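Local coordinates for protein tapirin (Caldicellulosiruptor kristjanssonii, PDB 6N2B) that probably anchors the bacterium to plant biomass by binding cellulose through a calcium-containing beta-helix domain, at residues I269-N274 with D410-F415; A291-T296 with A311-S316; G509-L514 with I527-K532. One frame throughout, in Å; residues are numbered along the deposited sequence.

Contact 1 (I269-N274 with D410-F415)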
ATOM      1  N   ILE A 269      -8.997   4.849   1.570  1.00 19.34           N
ATOM      2  CA  ILE A 269      -8.018   5.928   1.681  1.00 21.61           C
ATOM      3  C   ILE A 269      -6.614   5.410   1.397  1.00 19.74           C
ATOM      4  O   ILE A 269      -6.171   4.419   1.991  1.00 17.11           O
ATOM      5  CB  ILE A 269      -8.074   6.598   3.064  1.00 27.32           C
ATOM      6  CG1 ILE A 269      -9.364   7.414   3.199  1.00 25.00           C
ATOM      7  CG2 ILE A 269      -6.833   7.462   3.285  1.00 15.82           C
ATOM      8  CD1 ILE A 269     -10.055   7.293   4.546  1.00 17.06           C
ATOM      9  N   MET A 270      -5.912   6.098   0.501  1.00 17.64           N
ATOM     10  CA  MET A 270      -4.465   5.993   0.366  1.00 25.29           C
ATOM     11  C   MET A 270      -3.861   7.278   0.921  1.00 17.23           C
ATOM     12  O   MET A 270      -3.949   8.336   0.292  1.00 18.71           O
ATOM     13  CB  MET A 270      -4.056   5.770  -1.086  1.00 24.76           C
ATOM     14  CG  MET A 270      -2.577   5.532  -1.295  1.00 15.16           C
ATOM     15  SD  MET A 270      -2.274   5.215  -3.046  1.00 26.36           S
ATOM     16  CE  MET A 270      -0.695   4.392  -2.944  1.00 28.27           C
ATOM     17  N   TYR A 271      -3.275   7.187   2.107  1.00 17.95           N
ATOM     18  CA  TYR A 271      -2.651   8.325   2.767  1.00 23.71           C
ATOM     19  C   TYR A 271      -1.146   8.254   2.540  1.00 19.21           C
ATOM     20  O   TYR A 271      -0.497   7.276   2.929  1.00 18.40           O
ATOM     21  CB  TYR A 271      -2.986   8.344   4.266  1.00 21.00           C
ATOM     22  CG  TYR A 271      -2.368   9.495   5.047  1.00 19.12           C
ATOM     23  CD1 TYR A 271      -1.015   9.486   5.385  1.00 22.64           C
ATOM     24  CD2 TYR A 271      -3.134  10.591   5.445  1.00 23.06           C
ATOM     25  CE1 TYR A 271      -0.434  10.529   6.097  1.00 24.89           C
ATOM     26  CE2 TYR A 271      -2.566  11.644   6.167  1.00 26.90           C
ATOM     27  CZ  TYR A 271      -1.209  11.601   6.488  1.00 27.91           C
ATOM     28  OH  TYR A 271      -0.615  12.617   7.194  1.00 26.17           O
ATOM     29  N   ILE A 272      -0.594   9.294   1.940  1.00 16.90           N
ATOM     30  CA  ILE A 272       0.831   9.372   1.665  1.00 22.07           C
ATOM     31  C   ILE A 272       1.374  10.575   2.422  1.00 27.17           C
ATOM     32  O   ILE A 272       1.193  11.725   1.994  1.00 28.68           O
ATOM     33  CB  ILE A 272       1.118   9.481   0.168  1.00 23.82           C
ATOM     34  CG1 ILE A 272       0.450   8.313  -0.569  1.00 24.31           C
ATOM     35  CG2 ILE A 272       2.616   9.549  -0.083  1.00 23.36           C
ATOM     36  CD1 ILE A 272       0.918   6.936  -0.132  1.00 17.22           C
ATOM     37  N   GLN A 273       2.060  10.313   3.538  1.00 21.69           N
ATOM     38  CA  GLN A 273       2.535  11.379   4.422  1.00 23.79           C
ATOM     39  C   GLN A 273       3.356  12.435   3.682  1.00 25.94           C
ATOM     40  O   GLN A 273       3.153  13.639   3.881  1.00 29.60           O
ATOM     41  CB  GLN A 273       3.361  10.774   5.556  1.00 33.82           C
ATOM     42  CG  GLN A 273       4.182  11.774   6.347  1.00 25.01           C
ATOM     43  CD  GLN A 273       3.323  12.570   7.295  1.00 25.97           C
ATOM     44  OE1 GLN A 273       2.264  12.112   7.727  1.00 32.53           O
ATOM     45  NE2 GLN A 273       3.769  13.772   7.623  1.00 37.45           N
ATOM     46  N   ASN A 274       4.301  12.014   2.835  1.00 20.14           N
ATOM     47  CA  ASN A 274       5.140  12.972   2.119  1.00 25.39           C
ATOM     48  C   ASN A 274       5.060  12.812   0.604  1.00 32.88           C
ATOM     49  O   ASN A 274       4.492  13.684  -0.064  1.00 29.70           O
ATOM     50  CB  ASN A 274       6.584  12.881   2.602  1.00 27.99           C
ATOM     51  CG  ASN A 274       7.495  13.841   1.866  1.00 34.14           C
ATOM     52  OD1 ASN A 274       7.315  15.064   1.936  1.00 31.62           O
ATOM     53  ND2 ASN A 274       8.472  13.296   1.138  1.00 36.65           N
ATOM     54  N   ASP A 410      -6.758  15.011   8.221  1.00 32.04           N
ATOM     55  CA  ASP A 410      -6.218  15.399   9.516  1.00 35.30           C
ATOM     56  C   ASP A 410      -6.316  14.248  10.505  1.00 30.57           C
ATOM     57  O   ASP A 410      -5.363  13.986  11.247  1.00 30.20           O
ATOM     58  CB  ASP A 410      -6.924  16.650  10.039  1.00 37.66           C
ATOM     59  CG  ASP A 410      -6.407  17.930   9.384  1.00 42.35           C
ATOM     60  OD1 ASP A 410      -5.273  17.924   8.852  1.00 41.29           O
ATOM     61  OD2 ASP A 410      -7.141  18.944   9.396  1.00 48.80           O
ATOM     62  N   ASP A 411      -7.436  13.520  10.483  1.00 24.32           N
ATOM     63  CA  ASP A 411      -7.616  12.348  11.335  1.00 25.44           C
ATOM     64  C   ASP A 411      -6.409  11.419  11.291  1.00 29.94           C
ATOM     65  O   ASP A 411      -5.926  10.951  12.329  1.00 37.15           O
ATOM     66  CB  ASP A 411      -8.861  11.576  10.903  1.00 31.97           C
ATOM     67  CG  ASP A 411     -10.139  12.286  11.250  1.00 38.90           C
ATOM     68  OD1 ASP A 411     -10.099  13.277  12.020  1.00 47.86           O
ATOM     69  OD2 ASP A 411     -11.188  11.841  10.743  1.00 37.94           O
ATOM     70  N   ILE A 412      -5.922  11.125  10.091  1.00 29.06           N
ATOM     71  CA  ILE A 412      -4.821  10.180   9.944  1.00 29.92           C
ATOM     72  C   ILE A 412      -3.497  10.839  10.296  1.00 29.86           C
ATOM     73  O   ILE A 412      -2.680  10.269  11.031  1.00 30.35           O
ATOM     74  CB  ILE A 412      -4.816   9.595   8.520  1.00 29.91           C
ATOM     75  CG1 ILE A 412      -6.066   8.716   8.340  1.00 22.56           C
ATOM     76  CG2 ILE A 412      -3.512   8.849   8.258  1.00 19.01           C
ATOM     77  CD1 ILE A 412      -6.199   8.081   6.994  1.00 16.90           C
ATOM     78  N   LYS A 413      -3.272  12.056   9.793  1.00 30.20           N
ATOM     79  CA  LYS A 413      -2.098  12.825  10.193  1.00 31.17           C
ATOM     80  C   LYS A 413      -1.983  12.920  11.712  1.00 36.72           C
ATOM     81  O   LYS A 413      -0.874  12.939  12.260  1.00 36.94           O
ATOM     82  CB  LYS A 413      -2.175  14.221   9.572  1.00 33.73           C
ATOM     83  CG  LYS A 413      -0.836  14.880   9.268  1.00 24.39           C
ATOM     84  CD  LYS A 413      -1.006  16.384   9.123  1.00 38.70           C
ATOM     85  CE  LYS A 413      -1.369  16.798   7.685  1.00 46.29           C
ATOM     86  NZ  LYS A 413      -0.172  16.989   6.807  1.00 47.48           N
ATOM     87  N   ASN A 414      -3.115  12.959  12.407  1.00 34.17           N
ATOM     88  CA  ASN A 414      -3.137  13.192  13.839  1.00 34.03           C
ATOM     89  C   ASN A 414      -3.117  11.912  14.651  1.00 36.76           C
ATOM     90  O   ASN A 414      -3.052  11.985  15.882  1.00 42.73           O
ATOM     91  CB  ASN A 414      -4.373  14.014  14.229  1.00 34.23           C
ATOM     92  CG  ASN A 414      -4.231  15.494  13.880  1.00 37.17           C
ATOM     93  OD1 ASN A 414      -3.119  16.022  13.796  1.00 35.40           O
ATOM     94  ND2 ASN A 414      -5.363  16.170  13.685  1.00 34.14           N
ATOM     95  N   PHE A 415      -3.172  10.750  14.009  1.00 34.43           N
ATOM     96  CA  PHE A 415      -3.209   9.484  14.733  1.00 35.25           C
ATOM     97  C   PHE A 415      -1.788   8.979  14.950  1.00 38.81           C
ATOM     98  O   PHE A 415      -1.028   8.808  13.983  1.00 33.00           O
ATOM     99  CB  PHE A 415      -4.043   8.454  13.976  1.00 35.45           C
ATOM    100  CG  PHE A 415      -4.414   7.268  14.799  1.00 36.15           C
ATOM    101  CD1 PHE A 415      -5.528   7.297  15.617  1.00 34.74           C
ATOM    102  CD2 PHE A 415      -3.643   6.120  14.764  1.00 30.65           C
ATOM    103  CE1 PHE A 415      -5.872   6.196  16.378  1.00 34.62           C
ATOM    104  CE2 PHE A 415      -3.982   5.019  15.526  1.00 27.59           C
ATOM    105  CZ  PHE A 415      -5.097   5.056  16.333  1.00 25.11           C
TER
HETATM  106  O   HOH W   1       1.681  15.764   5.386  1.00 35.22           O
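Tyr271 and Ile412 carry this contact, the phenol ring lying under a methyl branch of the isoleucine. CG2 of Ile412 sits 3.5 Å from the centroid of the Tyr271 ring and 18° off its normal, which makes a CH-pi contact over the face; the methyl is displaced toward the CG-CD2 side of the ring. Both groups are directed by their first torsions: the ring of Tyr271 extends anti to its own backbone N (chi1 180°), and CG2 of Ile412 likewise lies anti to N, while CG1 lies beside N, anti to the carbonyl carbon. CD1 at the end of that arm meets CG2 of Ile269 at 3.8 Å, so the two branches of Ile412 are divided between two side chains two residues apart on strand 269-272. Met270, the residue between them, points away from the helix, as strand alternation requires. The strand belongs to one face of the right-handed parallel beta-helix of tapirin, and 410-413 belongs to the short helix 408-413, which packs against the outside of that face; Trp201 and Ile249 also touch Ile412. Lys413 crosses the phenol at about a right angle, placing its CB and CG methylenes beside Tyr271 OH. That hydroxyl donates to OE1 of Gln273 over 3.0 Å. It approaches from above the amide carbonyl plane, 43° out of it, whereas OE1 itself lies in the plane of the phenol ring, at its edge. Beyond CG, the Lys413 chain bends at chi3 and chi4, bringing NZ to a hydrogen bond with Tyr295 OH and to a water 2.6 Å from NZ. The same water donates to the backbone O of Gln273, 3.0 Å away, bridging the helix to the residue just after the strand.

Contact 2 (A291-T296 with A311-S316); sequences ANKIYT and ANEIYS
Strands 293-296 and 314-316 run parallel, 7° apart with axes 4.8 Å from each other; the CA atoms stay in register throughout, with bridges on both sides of the corner at Asn292 and Asn312. Backbone bonds alternate in direction: Ile294 N donates to Glu313 O, Tyr315 N to Ile294 O at 2.9 Å, and Thr296 N to Tyr315 O. At the corner, Glu313 N donates to Asn292 O, while Asn312 N bonds to Ala291 O and only weakly to Asn292 O. On the face shared by Lys293 and Tyr295, Lys293 and Glu313 lie side by side and point the same way, their methylenes alongside each other. Lys293 NZ stays 4.1 Å from Glu313 OE2, beyond a salt bridge; a water links NZ to OE1 instead. A second water joins Glu313 OE2, Asn292 OD1 and Asn312 ND2, spanning the corner. These are successive coils of a parallel beta-helix, in which equivalent positions come side by side, here Ile294 beside Ile314 and Tyr295 beside Tyr315. On the other face, the two arms of Ile294 separate: CD1 reaches back to Ala311 CB at 3.6 Å, and CG2 meets Ile314 CD1 at 3.7 Å. The tyrosines do not stack ring on ring. Tyr295 has its ring anti to N (chi1 165°) and Tyr315 anti to the carbonyl carbon (chi1 -49°), and the two side chains cross at about a right angle. Tyr315 OH is thereby brought back over its own strand, to donate to Glu313 OE1 at 2.6 Å from above the carboxylate plane, whereas Tyr295 OH bonds Asp317 OD2. Ile409 of helix 408-413 touches both tyrosines. At the strand ends, Ser316 OG donates to Thr296 OG1, 2.6 Å away.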
ATOM      1  N   ALA A 291      -7.794   4.065  -7.333  1.00 18.65           N
ATOM      2  CA  ALA A 291      -7.896   4.436  -5.938  1.00 20.94           C
ATOM      3  C   ALA A 291      -9.098   5.334  -5.748  1.00 27.21           C
ATOM      4  O   ALA A 291      -9.451   6.128  -6.622  1.00 28.54           O
ATOM      5  CB  ALA A 291      -6.630   5.130  -5.433  1.00 18.10           C
ATOM      6  N   ASN A 292      -9.739   5.174  -4.599  1.00 25.86           N
ATOM      7  CA  ASN A 292     -10.888   6.003  -4.270  1.00 23.24           C
ATOM      8  C   ASN A 292     -10.427   7.405  -3.884  1.00 24.17           C
ATOM      9  O   ASN A 292     -10.642   8.368  -4.624  1.00 27.29           O
ATOM     10  CB  ASN A 292     -11.690   5.332  -3.155  1.00 25.69           C
ATOM     11  CG  ASN A 292     -12.957   6.073  -2.832  1.00 28.58           C
ATOM     12  OD1 ASN A 292     -13.417   6.900  -3.619  1.00 33.78           O
ATOM     13  ND2 ASN A 292     -13.528   5.795  -1.667  1.00 33.72           N
ATOM     14  N   LYS A 293      -9.767   7.537  -2.737  1.00 27.25           N
ATOM     15  CA  LYS A 293      -9.233   8.813  -2.275  1.00 27.86           C
ATOM     16  C   LYS A 293      -7.726   8.687  -2.083  1.00 22.20           C
ATOM     17  O   LYS A 293      -7.246   7.705  -1.512  1.00 20.44           O
ATOM     18  CB  LYS A 293      -9.919   9.252  -0.978  1.00 24.08           C
ATOM     19  CG  LYS A 293     -11.402   8.914  -0.922  1.00 26.51           C
ATOM     20  CD  LYS A 293     -12.058   9.417   0.352  1.00 27.58           C
ATOM     21  CE  LYS A 293     -13.480   8.876   0.497  1.00 34.13           C
ATOM     22  NZ  LYS A 293     -14.296   9.681   1.456  1.00 39.92           N
ATOM     23  N   ILE A 294      -6.987   9.663  -2.595  1.00 15.08           N
ATOM     24  CA  ILE A 294      -5.542   9.738  -2.446  1.00 20.17           C
ATOM     25  C   ILE A 294      -5.200  11.055  -1.773  1.00 24.61           C
ATOM     26  O   ILE A 294      -5.748  12.104  -2.138  1.00 26.96           O
ATOM     27  CB  ILE A 294      -4.818   9.653  -3.804  1.00 22.05           C
ATOM     28  CG1 ILE A 294      -5.148   8.347  -4.522  1.00 18.98           C
ATOM     29  CG2 ILE A 294      -3.308   9.851  -3.618  1.00 17.13           C
ATOM     30  CD1 ILE A 294      -4.426   8.201  -5.850  1.00 13.89           C
ATOM     31  N   TYR A 295      -4.290  11.010  -0.804  1.00 23.49           N
ATOM     32  CA  TYR A 295      -3.693  12.225  -0.263  1.00 26.19           C
ATOM     33  C   TYR A 295      -2.181  12.078  -0.280  1.00 22.96           C
ATOM     34  O   TYR A 295      -1.652  11.026   0.089  1.00 28.59           O
ATOM     35  CB  TYR A 295      -4.177  12.532   1.174  1.00 19.10           C
ATOM     36  CG  TYR A 295      -3.315  13.560   1.901  1.00 34.96           C
ATOM     37  CD1 TYR A 295      -3.542  14.929   1.749  1.00 37.03           C
ATOM     38  CD2 TYR A 295      -2.262  13.165   2.728  1.00 32.31           C
ATOM     39  CE1 TYR A 295      -2.747  15.879   2.398  1.00 29.40           C
ATOM     40  CE2 TYR A 295      -1.468  14.104   3.374  1.00 33.56           C
ATOM     41  CZ  TYR A 295      -1.719  15.459   3.205  1.00 37.10           C
ATOM     42  OH  TYR A 295      -0.931  16.392   3.842  1.00 37.28           O
ATOM     43  N   THR A 296      -1.487  13.123  -0.719  1.00 26.28           N
ATOM     44  CA  THR A 296      -0.049  13.237  -0.497  1.00 31.23           C
ATOM     45  C   THR A 296       0.276  14.556   0.192  1.00 31.02           C
ATOM     46  O   THR A 296      -0.455  15.546   0.070  1.00 25.67           O
ATOM     47  CB  THR A 296       0.775  13.157  -1.788  1.00 25.23           C
ATOM     48  OG1 THR A 296       0.903  14.470  -2.349  1.00 33.78           O
ATOM     49  CG2 THR A 296       0.134  12.239  -2.794  1.00 23.78           C
ATOM     50  N   ALA A 311      -7.740   8.136  -9.853  1.00 25.81           N
ATOM     51  CA  ALA A 311      -8.223   8.456  -8.519  1.00 24.35           C
ATOM     52  C   ALA A 311      -9.583   9.131  -8.646  1.00 26.57           C
ATOM     53  O   ALA A 311      -9.828   9.884  -9.590  1.00 22.52           O
ATOM     54  CB  ALA A 311      -7.252   9.367  -7.759  1.00 19.20           C
ATOM     55  N   ASN A 312     -10.477   8.850  -7.706  1.00 25.60           N
ATOM     56  CA  ASN A 312     -11.746   9.559  -7.705  1.00 25.89           C
ATOM     57  C   ASN A 312     -11.637  10.896  -6.989  1.00 27.69           C
ATOM     58  O   ASN A 312     -12.245  11.882  -7.416  1.00 22.52           O
ATOM     59  CB  ASN A 312     -12.829   8.704  -7.065  1.00 25.20           C
ATOM     60  CG  ASN A 312     -14.182   8.997  -7.645  1.00 41.79           C
ATOM     61  OD1 ASN A 312     -14.407   8.809  -8.847  1.00 51.88           O
ATOM     62  ND2 ASN A 312     -15.096   9.484  -6.804  1.00 36.70           N
ATOM     63  N   GLU A 313     -10.901  10.933  -5.878  1.00 28.32           N
ATOM     64  CA  GLU A 313     -10.536  12.164  -5.195  1.00 23.50           C
ATOM     65  C   GLU A 313      -9.030  12.152  -5.056  1.00 27.46           C
ATOM     66  O   GLU A 313      -8.444  11.091  -4.815  1.00 30.07           O
ATOM     67  CB  GLU A 313     -11.188  12.282  -3.819  1.00 15.45           C
ATOM     68  CG  GLU A 313     -12.568  11.667  -3.751  1.00 19.50           C
ATOM     69  CD  GLU A 313     -13.293  11.920  -2.427  1.00 32.53           C
ATOM     70  OE1 GLU A 313     -12.748  12.641  -1.551  1.00 25.18           O
ATOM     71  OE2 GLU A 313     -14.422  11.389  -2.267  1.00 32.04           O
ATOM     72  N   ILE A 314      -8.402  13.316  -5.239  1.00 25.19           N
ATOM     73  CA  ILE A 314      -6.955  13.464  -5.072  1.00 22.71           C
ATOM     74  C   ILE A 314      -6.701  14.791  -4.373  1.00 18.32           C
ATOM     75  O   ILE A 314      -7.180  15.834  -4.821  1.00 22.43           O
ATOM     76  CB  ILE A 314      -6.191  13.376  -6.417  1.00 18.74           C
ATOM     77  CG1 ILE A 314      -4.752  13.889  -6.292  1.00 23.97           C
ATOM     78  CG2 ILE A 314      -6.896  14.142  -7.507  1.00 19.56           C
ATOM     79  CD1 ILE A 314      -3.854  13.021  -5.441  1.00 18.40           C
ATOM     80  N   TYR A 315      -5.978  14.752  -3.264  1.00 17.89           N
ATOM     81  CA  TYR A 315      -5.607  15.954  -2.532  1.00 21.36           C
ATOM     82  C   TYR A 315      -4.106  15.945  -2.329  1.00 21.39           C
ATOM     83  O   TYR A 315      -3.544  14.923  -1.928  1.00 24.08           O
ATOM     84  CB  TYR A 315      -6.313  16.031  -1.180  1.00 22.54           C
ATOM     85  CG  TYR A 315      -7.798  15.784  -1.258  1.00 20.72           C
ATOM     86  CD1 TYR A 315      -8.664  16.795  -1.636  1.00 24.32           C
ATOM     87  CD2 TYR A 315      -8.336  14.538  -0.963  1.00 19.26           C
ATOM     88  CE1 TYR A 315     -10.041  16.574  -1.710  1.00 25.66           C
ATOM     89  CE2 TYR A 315      -9.701  14.312  -1.023  1.00 21.94           C
ATOM     90  CZ  TYR A 315     -10.549  15.333  -1.408  1.00 21.09           C
ATOM     91  OH  TYR A 315     -11.902  15.124  -1.492  1.00 21.69           O
ATOM     92  N   SER A 316      -3.453  17.071  -2.600  1.00 17.71           N
ATOM     93  CA  SER A 316      -2.003  17.065  -2.515  1.00 22.57           C
ATOM     94  C   SER A 316      -1.468  18.432  -2.128  1.00 27.30           C
ATOM     95  O   SER A 316      -1.765  19.436  -2.783  1.00 26.63           O
ATOM     96  CB  SER A 316      -1.375  16.626  -3.830  1.00 18.65           C
ATOM     97  OG  SER A 316       0.025  16.526  -3.667  1.00 24.14           O
TER
HETATM   98  O   HOH W   2     -15.085   9.163  -3.592  0.73 19.84           O
HETATM   99  O   HOH W   3     -13.622  12.812   0.936  0.71 24.22           O

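Contact 3 (G509-L514 with I527-K532)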
ATOM      1  N   GLY A 509      -3.843 -14.806   6.065  1.00 18.54           N
ATOM      2  CA  GLY A 509      -3.721 -14.274   7.412  1.00 12.34           C
ATOM      3  C   GLY A 509      -3.209 -12.847   7.398  1.00 17.62           C
ATOM      4  O   GLY A 509      -3.903 -11.974   6.877  1.00 20.56           O
ATOM      5  N   ALA A 510      -2.023 -12.578   7.948  1.00  9.70           N
ATOM      6  CA  ALA A 510      -1.504 -11.212   7.981  1.00 12.79           C
ATOM      7  C   ALA A 510      -0.074 -11.234   8.503  1.00 16.20           C
ATOM      8  O   ALA A 510       0.363 -12.209   9.112  1.00 20.09           O
ATOM      9  CB  ALA A 510      -2.363 -10.281   8.847  1.00 12.04           C
ATOM     10  N   ILE A 511       0.642 -10.139   8.262  1.00 16.69           N
ATOM     11  CA  ILE A 511       2.053 -10.011   8.608  1.00 16.22           C
ATOM     12  C   ILE A 511       2.238  -8.708   9.376  1.00 18.31           C
ATOM     13  O   ILE A 511       1.911  -7.629   8.869  1.00 19.97           O
ATOM     14  CB  ILE A 511       2.953 -10.043   7.359  1.00 16.50           C
ATOM     15  CG1 ILE A 511       2.648 -11.298   6.533  1.00 24.23           C
ATOM     16  CG2 ILE A 511       4.413 -10.005   7.740  1.00 12.37           C
ATOM     17  CD1 ILE A 511       3.296 -11.324   5.161  1.00 15.87           C
ATOM     18  N   ILE A 512       2.741  -8.810  10.598  1.00 16.62           N
ATOM     19  CA  ILE A 512       3.045  -7.657  11.434  1.00 18.65           C
ATOM     20  C   ILE A 512       4.551  -7.602  11.620  1.00 17.26           C
ATOM     21  O   ILE A 512       5.168  -8.561  12.092  1.00 17.86           O
ATOM     22  CB  ILE A 512       2.351  -7.739  12.797  1.00 21.06           C
ATOM     23  CG1 ILE A 512       0.839  -7.572  12.656  1.00 10.86           C
ATOM     24  CG2 ILE A 512       2.991  -6.735  13.746  1.00 18.49           C
ATOM     25  CD1 ILE A 512       0.044  -8.392  13.657  1.00 10.95           C
ATOM     26  N   THR A 513       5.149  -6.490  11.259  1.00 17.00           N
ATOM     27  CA  THR A 513       6.591  -6.353  11.329  1.00 19.09           C
ATOM     28  C   THR A 513       6.906  -5.169  12.223  1.00 22.68           C
ATOM     29  O   THR A 513       6.248  -4.128  12.144  1.00 16.77           O
ATOM     30  CB  THR A 513       7.192  -6.172   9.935  1.00 26.87           C
ATOM     31  OG1 THR A 513       6.948  -4.832   9.485  1.00 20.89           O
ATOM     32  CG2 THR A 513       6.553  -7.161   8.949  1.00 17.15           C
ATOM     33  N   LEU A 514       7.901  -5.339  13.089  1.00 21.70           N
ATOM     34  CA  LEU A 514       8.144  -4.387  14.154  1.00 18.45           C
ATOM     35  C   LEU A 514       9.512  -3.744  14.092  1.00 18.31           C
ATOM     36  O   LEU A 514       9.752  -2.781  14.827  1.00 24.95           O
ATOM     37  CB  LEU A 514       7.965  -5.069  15.518  1.00 24.09           C
ATOM     38  CG  LEU A 514       6.579  -5.699  15.671  1.00 16.60           C
ATOM     39  CD1 LEU A 514       6.573  -6.828  16.675  1.00 25.59           C
ATOM     40  CD2 LEU A 514       5.596  -4.643  16.079  1.00 18.78           C
ATOM     41  N   ILE A 527       4.751 -14.274  -3.597  1.00 32.22           N
ATOM     42  CA  ILE A 527       3.866 -14.348  -2.441  1.00 24.42           C
ATOM     43  C   ILE A 527       2.484 -13.884  -2.869  1.00 21.06           C
ATOM     44  O   ILE A 527       2.348 -12.857  -3.540  1.00 29.19           O
ATOM     45  CB  ILE A 527       4.382 -13.479  -1.285  1.00 18.79           C
ATOM     46  CG1 ILE A 527       5.874 -13.708  -1.067  1.00 22.51           C
ATOM     47  CG2 ILE A 527       3.563 -13.728  -0.030  1.00 14.56           C
ATOM     48  CD1 ILE A 527       6.198 -14.889  -0.257  1.00 20.22           C
ATOM     49  N   GLU A 528       1.465 -14.625  -2.479  1.00 19.27           N
ATOM     50  CA  GLU A 528       0.083 -14.185  -2.580  1.00 16.00           C
ATOM     51  C   GLU A 528      -0.416 -14.149  -1.145  1.00 20.48           C
ATOM     52  O   GLU A 528      -0.745 -15.196  -0.584  1.00 26.32           O
ATOM     53  CB  GLU A 528      -0.729 -15.135  -3.453  1.00 25.22           C
ATOM     54  CG  GLU A 528      -2.254 -15.073  -3.289  1.00 30.88           C
ATOM     55  CD  GLU A 528      -2.922 -14.201  -4.336  1.00 38.90           C
ATOM     56  OE1 GLU A 528      -2.312 -14.013  -5.428  1.00 42.01           O
ATOM     57  OE2 GLU A 528      -4.044 -13.698  -4.060  1.00 30.35           O
ATOM     58  N   LEU A 529      -0.436 -12.962  -0.537  1.00 20.53           N
ATOM     59  CA  LEU A 529      -0.896 -12.791   0.842  1.00 17.59           C
ATOM     60  C   LEU A 529      -2.374 -12.410   0.830  1.00 20.45           C
ATOM     61  O   LEU A 529      -2.735 -11.294   0.444  1.00 21.92           O
ATOM     62  CB  LEU A 529      -0.076 -11.727   1.564  1.00 16.50           C
ATOM     63  CG  LEU A 529      -0.644 -11.240   2.904  1.00 15.73           C
ATOM     64  CD1 LEU A 529      -0.652 -12.371   3.894  1.00 18.26           C
ATOM     65  CD2 LEU A 529       0.167 -10.107   3.473  1.00 15.13           C
ATOM     66  N   ILE A 530      -3.232 -13.324   1.255  1.00 18.79           N
ATOM     67  CA  ILE A 530      -4.675 -13.096   1.267  1.00 23.80           C
ATOM     68  C   ILE A 530      -5.075 -12.721   2.687  1.00 15.20           C
ATOM     69  O   ILE A 530      -5.012 -13.556   3.593  1.00 22.32           O
ATOM     70  CB  ILE A 530      -5.450 -14.334   0.786  1.00 23.99           C
ATOM     71  CG1 ILE A 530      -4.894 -14.847  -0.539  1.00 19.92           C
ATOM     72  CG2 ILE A 530      -6.933 -14.032   0.672  1.00 11.12           C
ATOM     73  CD1 ILE A 530      -5.806 -15.864  -1.205  1.00 17.40           C
ATOM     74  N   TYR A 531      -5.514 -11.484   2.894  1.00 18.67           N
ATOM     75  CA  TYR A 531      -5.871 -11.052   4.243  1.00 15.13           C
ATOM     76  C   TYR A 531      -7.027 -11.892   4.790  1.00 16.49           C
ATOM     77  O   TYR A 531      -8.016 -12.151   4.096  1.00 16.64           O
ATOM     78  CB  TYR A 531      -6.228  -9.561   4.247  1.00 12.61           C
ATOM     79  CG  TYR A 531      -6.947  -9.101   5.503  1.00 19.51           C
ATOM     80  CD1 TYR A 531      -6.245  -8.836   6.676  1.00 14.80           C
ATOM     81  CD2 TYR A 531      -8.335  -8.935   5.514  1.00 14.08           C
ATOM     82  CE1 TYR A 531      -6.904  -8.418   7.820  1.00 15.95           C
ATOM     83  CE2 TYR A 531      -8.998  -8.524   6.634  1.00 11.08           C
ATOM     84  CZ  TYR A 531      -8.285  -8.271   7.796  1.00 24.10           C
ATOM     85  OH  TYR A 531      -8.950  -7.859   8.939  1.00 23.55           O
ATOM     86  N   LYS A 532      -6.878 -12.353   6.026  1.00 15.29           N
ATOM     87  CA  LYS A 532      -7.959 -13.005   6.763  1.00 17.10           C
ATOM     88  C   LYS A 532      -7.890 -12.530   8.206  1.00 17.69           C
ATOM     89  O   LYS A 532      -6.884 -12.759   8.888  1.00 19.09           O
ATOM     90  CB  LYS A 532      -7.867 -14.537   6.695  1.00 14.59           C
ATOM     91  CG  LYS A 532      -8.045 -15.136   5.298  1.00 15.46           C
ATOM     92  CD  LYS A 532      -9.515 -15.232   4.882  1.00 12.86           C
ATOM     93  CE  LYS A 532      -9.665 -15.666   3.423  1.00 13.25           C
ATOM     94  NZ  LYS A 532     -11.074 -15.982   2.995  1.00 11.33           N
TER
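Gly509 and Leu529 bury the most surface here, the first through its backbone and the second through its methyls. Both polar backbone atoms of Gly509 are used: its N donates to Ile530 O at 3.0 Å, and its O accepts from Lys532 N at 3.1 Å, with an N-H...O angle of 164°. The second bond lies in the carbonyl plane, on a lone pair of Gly509 O, and CA of Tyr531 makes a CA-H...O contact with the same oxygen. Gly509 therefore bridges parallel to Tyr531 on the neighbouring strand. The chain turns a corner at this residue, passing from strand 504-508 to strand 510-513, which lie on different faces of the beta-helix; strand 526-531 continues alongside the former. The touching parts accordingly diverge, the direction from CA 509 to CA 511 lying 121° from that of CA 529 to CA 532. In the angle between them, Leu529 carries its CG anti to the backbone N (chi1 167°), sending CD2 to Ile511 CD1 at 3.8 Å and leaving CD1 near the backbone of Gly509 and Ala510. Ile511 meets it with the end of its CG1 arm, the two side chains crossing obliquely. Phe221 of the adjoining strand 221-224 also touches Leu529.

From the N terminus, strand 269-272 comes first, and contact 1 closes a long loop by bringing helix 408-413 back across 135 intervening residues, many of them in strands of the beta-helix. Contact 2 is nested inside that loop, joining two consecutive coils, with 14 residues between the segments. The two touch directly, since strands 269-272 and 293-296 are neighbours: Tyr271 CE2 packs 3.8 Å from Tyr295 CD2. Contact 3 opens after contact 1 has closed and closes a further coil, tying the corner before strand 510-513 to the end of strand 526-531, with strand 520-522 in between. Its centre is about 22 Å from that of contact 1; contacts 2 and 3 lie on opposite sides of the chain's centre.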